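Local coordinates for pectinesterase A (Erwinia chrysanthemi, PDB 2NTP), which hydrolyses the methyl esters of pectin's galacturonate units, releasing methanol in the first step of plant-tissue maceration and soft rot, at residues Ile170-Thr182 with Asn202-Ile214. Sequence-based numbering, arbitrary orientation.
With ADA (alpha-D-galactopyranuronic acid), chain C; ADA (alpha-D-galactopyranuronic acid), chain B.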
loop_
_atom_site.group_PDB
_atom_site.type_symbol
_atom_site.label_atom_id
_atom_site.label_comp_id
_atom_site.label_asym_id
_atom_site.label_seq_id
_atom_site.Cartn_x
_atom_site.Cartn_y
_atom_site.Cartn_z
ATOM N N ILE A 170 4.935 3.302 -6.112
ATOM C CA ILE A 170 3.569 3.072 -5.634
ATOM C C ILE A 170 2.687 4.202 -6.148
ATOM O O ILE A 170 2.988 5.370 -5.924
ATOM C CB ILE A 170 3.484 2.991 -4.084
ATOM C CG1 ILE A 170 4.453 1.928 -3.537
ATOM C CG2 ILE A 170 2.039 2.700 -3.648
ATOM C CD1 ILE A 170 4.594 1.896 -2.011
ATOM N N SER A 171 1.614 3.845 -6.847
ATOM C CA SER A 171 0.697 4.829 -7.408
ATOM C C SER A 171 -0.695 4.668 -6.824
ATOM O O SER A 171 -1.086 3.570 -6.412
ATOM C CB SER A 171 0.632 4.705 -8.934
ATOM O OG SER A 171 -0.094 3.559 -9.328
ATOM N N GLY A 172 -1.443 5.769 -6.806
ATOM C CA GLY A 172 -2.817 5.742 -6.325
ATOM C C GLY A 172 -3.432 7.113 -6.143
ATOM O O GLY A 172 -2.853 8.138 -6.519
ATOM N N THR A 173 -4.615 7.119 -5.541
ATOM C CA THR A 173 -5.377 8.345 -5.332
ATOM C C THR A 173 -5.719 8.519 -3.850
ATOM O O THR A 173 -5.009 9.218 -3.115
ATOM C CB THR A 173 -6.656 8.339 -6.195
ATOM O OG1 THR A 173 -7.356 7.109 -5.987
ATOM C CG2 THR A 173 -6.304 8.452 -7.681
ATOM N N VAL A 174 -6.781 7.852 -3.408
ATOM C CA VAL A 174 -7.277 8.005 -2.038
ATOM C C VAL A 174 -6.698 6.934 -1.122
ATOM O O VAL A 174 -6.910 5.740 -1.345
ATOM C CB VAL A 174 -8.831 7.947 -2.001
ATOM C CG1 VAL A 174 -9.351 7.786 -0.564
ATOM C CG2 VAL A 174 -9.433 9.186 -2.664
ATOM N N ASP A 175 -5.970 7.372 -0.090
ATOM C CA ASP A 175 -5.469 6.484 0.960
ATOM C C ASP A 175 -4.648 5.336 0.375
ATOM O O ASP A 175 -4.852 4.175 0.744
ATOM C CB ASP A 175 -6.636 5.930 1.809
ATOM C CG ASP A 175 -7.458 7.025 2.490
ATOM O OD1 ASP A 175 -7.069 8.203 2.435
ATOM O OD2 ASP A 175 -8.510 6.699 3.093
ATOM N N PHE A 176 -3.734 5.646 -0.548
ATOM C CA PHE A 176 -3.102 4.566 -1.315
ATOM C C PHE A 176 -2.000 3.797 -0.582
ATOM O O PHE A 176 -1.538 2.761 -1.064
ATOM C CB PHE A 176 -2.786 4.933 -2.784
ATOM C CG PHE A 176 -1.674 5.944 -2.985
ATOM C CD1 PHE A 176 -0.338 5.540 -3.034
ATOM C CD2 PHE A 176 -1.975 7.289 -3.225
ATOM C CE1 PHE A 176 0.693 6.466 -3.274
ATOM C CE2 PHE A 176 -0.954 8.225 -3.477
ATOM C CZ PHE A 176 0.380 7.813 -3.494
ATOM N N ILE A 177 -1.604 4.301 0.583
ATOM C CA ILE A 177 -0.850 3.516 1.558
ATOM C C ILE A 177 -1.618 3.669 2.853
ATOM O O ILE A 177 -1.717 4.770 3.380
ATOM C CB ILE A 177 0.596 4.023 1.766
ATOM C CG1 ILE A 177 1.373 4.016 0.443
ATOM C CG2 ILE A 177 1.308 3.164 2.822
ATOM C CD1 ILE A 177 2.695 4.798 0.491
ATOM N N PHE A 178 -2.177 2.575 3.358
ATOM C CA PHE A 178 -3.030 2.666 4.549
ATOM C C PHE A 178 -2.906 1.433 5.430
ATOM O O PHE A 178 -2.498 0.363 4.966
ATOM C CB PHE A 178 -4.500 2.920 4.158
ATOM C CG PHE A 178 -5.199 1.723 3.558
ATOM C CD1 PHE A 178 -4.853 1.257 2.291
ATOM C CD2 PHE A 178 -6.216 1.071 4.258
ATOM C CE1 PHE A 178 -5.489 0.148 1.738
ATOM C CE2 PHE A 178 -6.876 -0.031 3.705
ATOM C CZ PHE A 178 -6.513 -0.490 2.443
ATOM N N GLY A 179 -3.261 1.588 6.703
ATOM C CA GLY A 179 -3.241 0.460 7.630
ATOM C C GLY A 179 -2.420 0.726 8.876
ATOM O O GLY A 179 -1.908 1.828 9.079
ATOM N N ASP A 180 -2.306 -0.307 9.708
ATOM C CA ASP A 180 -1.767 -0.189 11.059
ATOM C C ASP A 180 -0.379 -0.809 11.191
ATOM O O ASP A 180 0.172 -0.871 12.288
ATOM C CB ASP A 180 -2.713 -0.890 12.031
ATOM C CG ASP A 180 -2.905 -2.353 11.679
ATOM O OD1 ASP A 180 -3.586 -2.643 10.670
ATOM O OD2 ASP A 180 -2.365 -3.214 12.396
ATOM N N GLY A 181 0.182 -1.268 10.078
ATOM C CA GLY A 181 1.495 -1.918 10.099
ATOM C C GLY A 181 2.641 -0.954 10.341
ATOM O O GLY A 181 2.469 0.275 10.313
ATOM N N THR A 182 3.811 -1.518 10.621
ATOM C CA THR A 182 5.042 -0.749 10.628
ATOM C C THR A 182 5.619 -0.929 9.230
ATOM O O THR A 182 6.100 -2.007 8.884
ATOM C CB THR A 182 6.030 -1.262 11.695
ATOM O OG1 THR A 182 5.442 -1.121 13.000
ATOM C CG2 THR A 182 7.333 -0.481 11.643
ATOM N N ASN A 202 -11.448 20.856 -5.338
ATOM C CA ASN A 202 -11.669 19.768 -4.387
ATOM C C ASN A 202 -10.449 18.849 -4.304
ATOM O O ASN A 202 -9.576 18.897 -5.167
ATOM C CB ASN A 202 -12.927 18.970 -4.748
ATOM C CG ASN A 202 -14.214 19.750 -4.500
ATOM O OD1 ASN A 202 -14.226 20.747 -3.773
ATOM N ND2 ASN A 202 -15.304 19.290 -5.100
ATOM N N VAL A 203 -10.395 18.024 -3.262
ATOM C CA VAL A 203 -9.239 17.155 -3.021
ATOM C C VAL A 203 -9.266 15.917 -3.926
ATOM O O VAL A 203 -10.290 15.237 -4.021
ATOM C CB VAL A 203 -9.144 16.748 -1.526
ATOM C CG1 VAL A 203 -8.006 15.753 -1.289
ATOM C CG2 VAL A 203 -8.945 17.982 -0.659
ATOM N N SER A 204 -8.134 15.638 -4.575
ATOM C CA SER A 204 -7.988 14.454 -5.426
ATOM C C SER A 204 -7.614 13.189 -4.651
ATOM O O SER A 204 -8.001 12.090 -5.040
ATOM C CB SER A 204 -6.967 14.705 -6.543
ATOM O OG SER A 204 -7.546 15.434 -7.616
ATOM N N GLY A 205 -6.850 13.332 -3.569
ATOM C CA GLY A 205 -6.509 12.157 -2.765
ATOM C C GLY A 205 -5.603 12.405 -1.584
ATOM O O GLY A 205 -5.349 13.554 -1.213
ATOM N N TYR A 206 -5.136 11.308 -0.993
ATOM C CA TYR A 206 -4.291 11.327 0.207
ATOM C C TYR A 206 -3.294 10.189 0.067
ATOM O O TYR A 206 -3.674 9.045 -0.209
ATOM C CB TYR A 206 -5.131 11.135 1.486
ATOM C CG TYR A 206 -6.432 11.910 1.466
ATOM C CD1 TYR A 206 -7.583 11.348 0.913
ATOM C CD2 TYR A 206 -6.505 13.215 1.959
ATOM C CE1 TYR A 206 -8.777 12.057 0.859
ATOM C CE2 TYR A 206 -7.707 13.938 1.911
ATOM C CZ TYR A 206 -8.836 13.338 1.361
ATOM O OH TYR A 206 -10.032 14.016 1.286
ATOM N N LEU A 207 -2.017 10.494 0.248
ATOM C CA LEU A 207 -0.973 9.478 0.099
ATOM C C LEU A 207 -1.134 8.377 1.134
ATOM O O LEU A 207 -1.005 7.195 0.822
ATOM C CB LEU A 207 0.422 10.090 0.244
ATOM C CG LEU A 207 1.080 10.678 -1.005
ATOM C CD1 LEU A 207 0.304 11.853 -1.565
ATOM C CD2 LEU A 207 2.507 11.086 -0.678
ATOM N N THR A 208 -1.407 8.774 2.372
ATOM C CA THR A 208 -1.455 7.810 3.463
ATOM C C THR A 208 -2.712 7.937 4.306
ATOM O O THR A 208 -3.292 9.013 4.419
ATOM C CB THR A 208 -0.220 7.910 4.390
ATOM O OG1 THR A 208 -0.243 9.149 5.115
ATOM C CG2 THR A 208 1.079 7.812 3.581
ATOM N N ALA A 209 -3.115 6.816 4.892
ATOM C CA ALA A 209 -4.189 6.800 5.880
ATOM C C ALA A 209 -3.804 5.789 6.956
ATOM O O ALA A 209 -4.297 4.656 6.959
ATOM C CB ALA A 209 -5.528 6.451 5.236
ATOM N N PRO A 210 -2.889 6.189 7.859
ATOM C CA PRO A 210 -2.419 5.271 8.896
ATOM C C PRO A 210 -3.467 5.049 9.981
ATOM O O PRO A 210 -4.201 5.981 10.340
ATOM C CB PRO A 210 -1.198 5.994 9.466
ATOM C CG PRO A 210 -1.521 7.443 9.289
ATOM C CD PRO A 210 -2.253 7.518 7.973
ATOM N N SER A 211 -3.537 3.813 10.470
ATOM C CA SER A 211 -4.432 3.439 11.567
ATOM C C SER A 211 -3.630 2.894 12.747
ATOM O O SER A 211 -4.154 2.149 13.585
ATOM C CB SER A 211 -5.428 2.395 11.085
ATOM O OG SER A 211 -4.748 1.306 10.482
ATOM N N THR A 212 -2.363 3.293 12.802
ATOM C CA THR A 212 -1.397 2.815 13.786
ATOM C C THR A 212 -1.966 2.949 15.199
ATOM O O THR A 212 -2.391 4.034 15.583
ATOM C CB THR A 212 -0.095 3.656 13.725
ATOM O OG1 THR A 212 0.154 4.092 12.381
ATOM C CG2 THR A 212 1.100 2.857 14.248
ATOM N N ASN A 213 -1.980 1.854 15.957
ATOM C CA ASN A 213 -2.393 1.925 17.361
ATOM C C ASN A 213 -1.480 2.878 18.133
ATOM O O ASN A 213 -0.273 2.908 17.905
ATOM C CB ASN A 213 -2.380 0.543 18.012
ATOM C CG ASN A 213 -2.828 0.579 19.467
ATOM O OD1 ASN A 213 -1.999 0.584 20.379
ATOM N ND2 ASN A 213 -4.139 0.628 19.690
ATOM N N ILE A 214 -2.064 3.645 19.054
ATOM C CA ILE A 214 -1.316 4.656 19.807
ATOM C C ILE A 214 -0.099 4.089 20.561
ATOM O O ILE A 214 0.898 4.789 20.742
ATOM C CB ILE A 214 -2.251 5.468 20.762
ATOM C CG1 ILE A 214 -1.526 6.683 21.366
ATOM C CG2 ILE A 214 -2.864 4.563 21.835
ATOM C CD1 ILE A 214 -0.981 7.685 20.324
HETATM C C1 ADA C . -13.987 5.450 2.013
HETATM C C2 ADA C . -14.545 5.064 3.380
HETATM C C3 ADA C . -13.483 5.292 4.458
HETATM C C4 ADA C . -12.186 4.570 4.083
HETATM C C5 ADA C . -11.719 5.061 2.711
HETATM C C6 ADA C . -10.445 4.409 2.236
HETATM O O2 ADA C . -15.717 5.844 3.644
HETATM O O3 ADA C . -13.973 4.839 5.728
HETATM O O4 ADA C . -12.436 3.162 3.998
HETATM O O5 ADA C . -12.753 4.774 1.757
HETATM O O6B ADA C . -9.460 4.281 3.005
HETATM O O6A ADA C . -10.427 4.026 1.049
HETATM C C1 ADA B . -16.228 13.480 -0.194
HETATM C C2 ADA B . -15.045 13.257 0.758
HETATM C C3 ADA B . -13.728 13.216 -0.019
HETATM C C4 ADA B . -13.796 12.167 -1.130
HETATM C C5 ADA B . -15.026 12.389 -2.024
HETATM C C6 ADA B . -15.159 11.271 -3.025
HETATM O O1 ADA B . -16.198 14.806 -0.747
HETATM O O2 ADA B . -15.002 14.283 1.759
HETATM O O3 ADA B . -12.631 12.931 0.859
HETATM O O4 ADA B . -13.799 10.846 -0.562
HETATM O O5 ADA B . -16.233 12.494 -1.244
HETATM O O6B ADA B . -15.869 10.279 -2.736
HETATM O O6A ADA B . -14.548 11.368 -4.115
HETATM O O HOH W 1 0.578 2.273 10.392
HETATM O O HOH W 2 -1.160 -0.851 15.022
HETATM O O HOH W 3 -5.934 -1.164 10.485
#
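Ile177 and Ala209 sit at the middle of a short parallel backbone ladder. Leu207 O accepts Ile177 N at 3.0 Å, Ile177 O takes Ala209 N at 2.9 Å in its carbonyl plane, and Ala209 O accepts Gly179 N. Beyond it Ser211 N reaches Gly179 O from above the carbonyl plane, 63° out of it. Before the chains turn their corners, Tyr206 N bonds separately to Thr173 O. Parallel direction and the 31-residue offset between paired residues fit neighbouring coils of the right-handed parallel beta-helix known for pectinesterases.

Asp175, the catalytic nucleophile, runs alongside Tyr206, its carboxylate plane 48° from the ring plane. Its CG lies opposite the carbonyl carbon (chi1 -59°), bringing OD1 within 3.5 Å of Tyr206 CD1. Ala209 CB abuts the same carboxylate, 3.4 Å from Asp175 CG, while Arg243 forms a salt bridge to OD1. Asp175 OD2 lies 2.6 Å from O6B of one galacturonate; Tyr206 OH and O3 of another share a hydrogen bond, O3 lying at the tyrosine ring's edge, in its plane.

Backbone groups sandwich the Phe176 ring, Leu207 O over one face and Gly172 N over the other; the apolar contact is Leu207 CG to Phe176 CZ, 3.9 Å.

One water donates to Gly179 O and Gly181 O and accepts from Thr212 OG1, which also pairs with Gln264 N; another joins Asp180 OD1, also bonded to Ser159, to Ser211 OG.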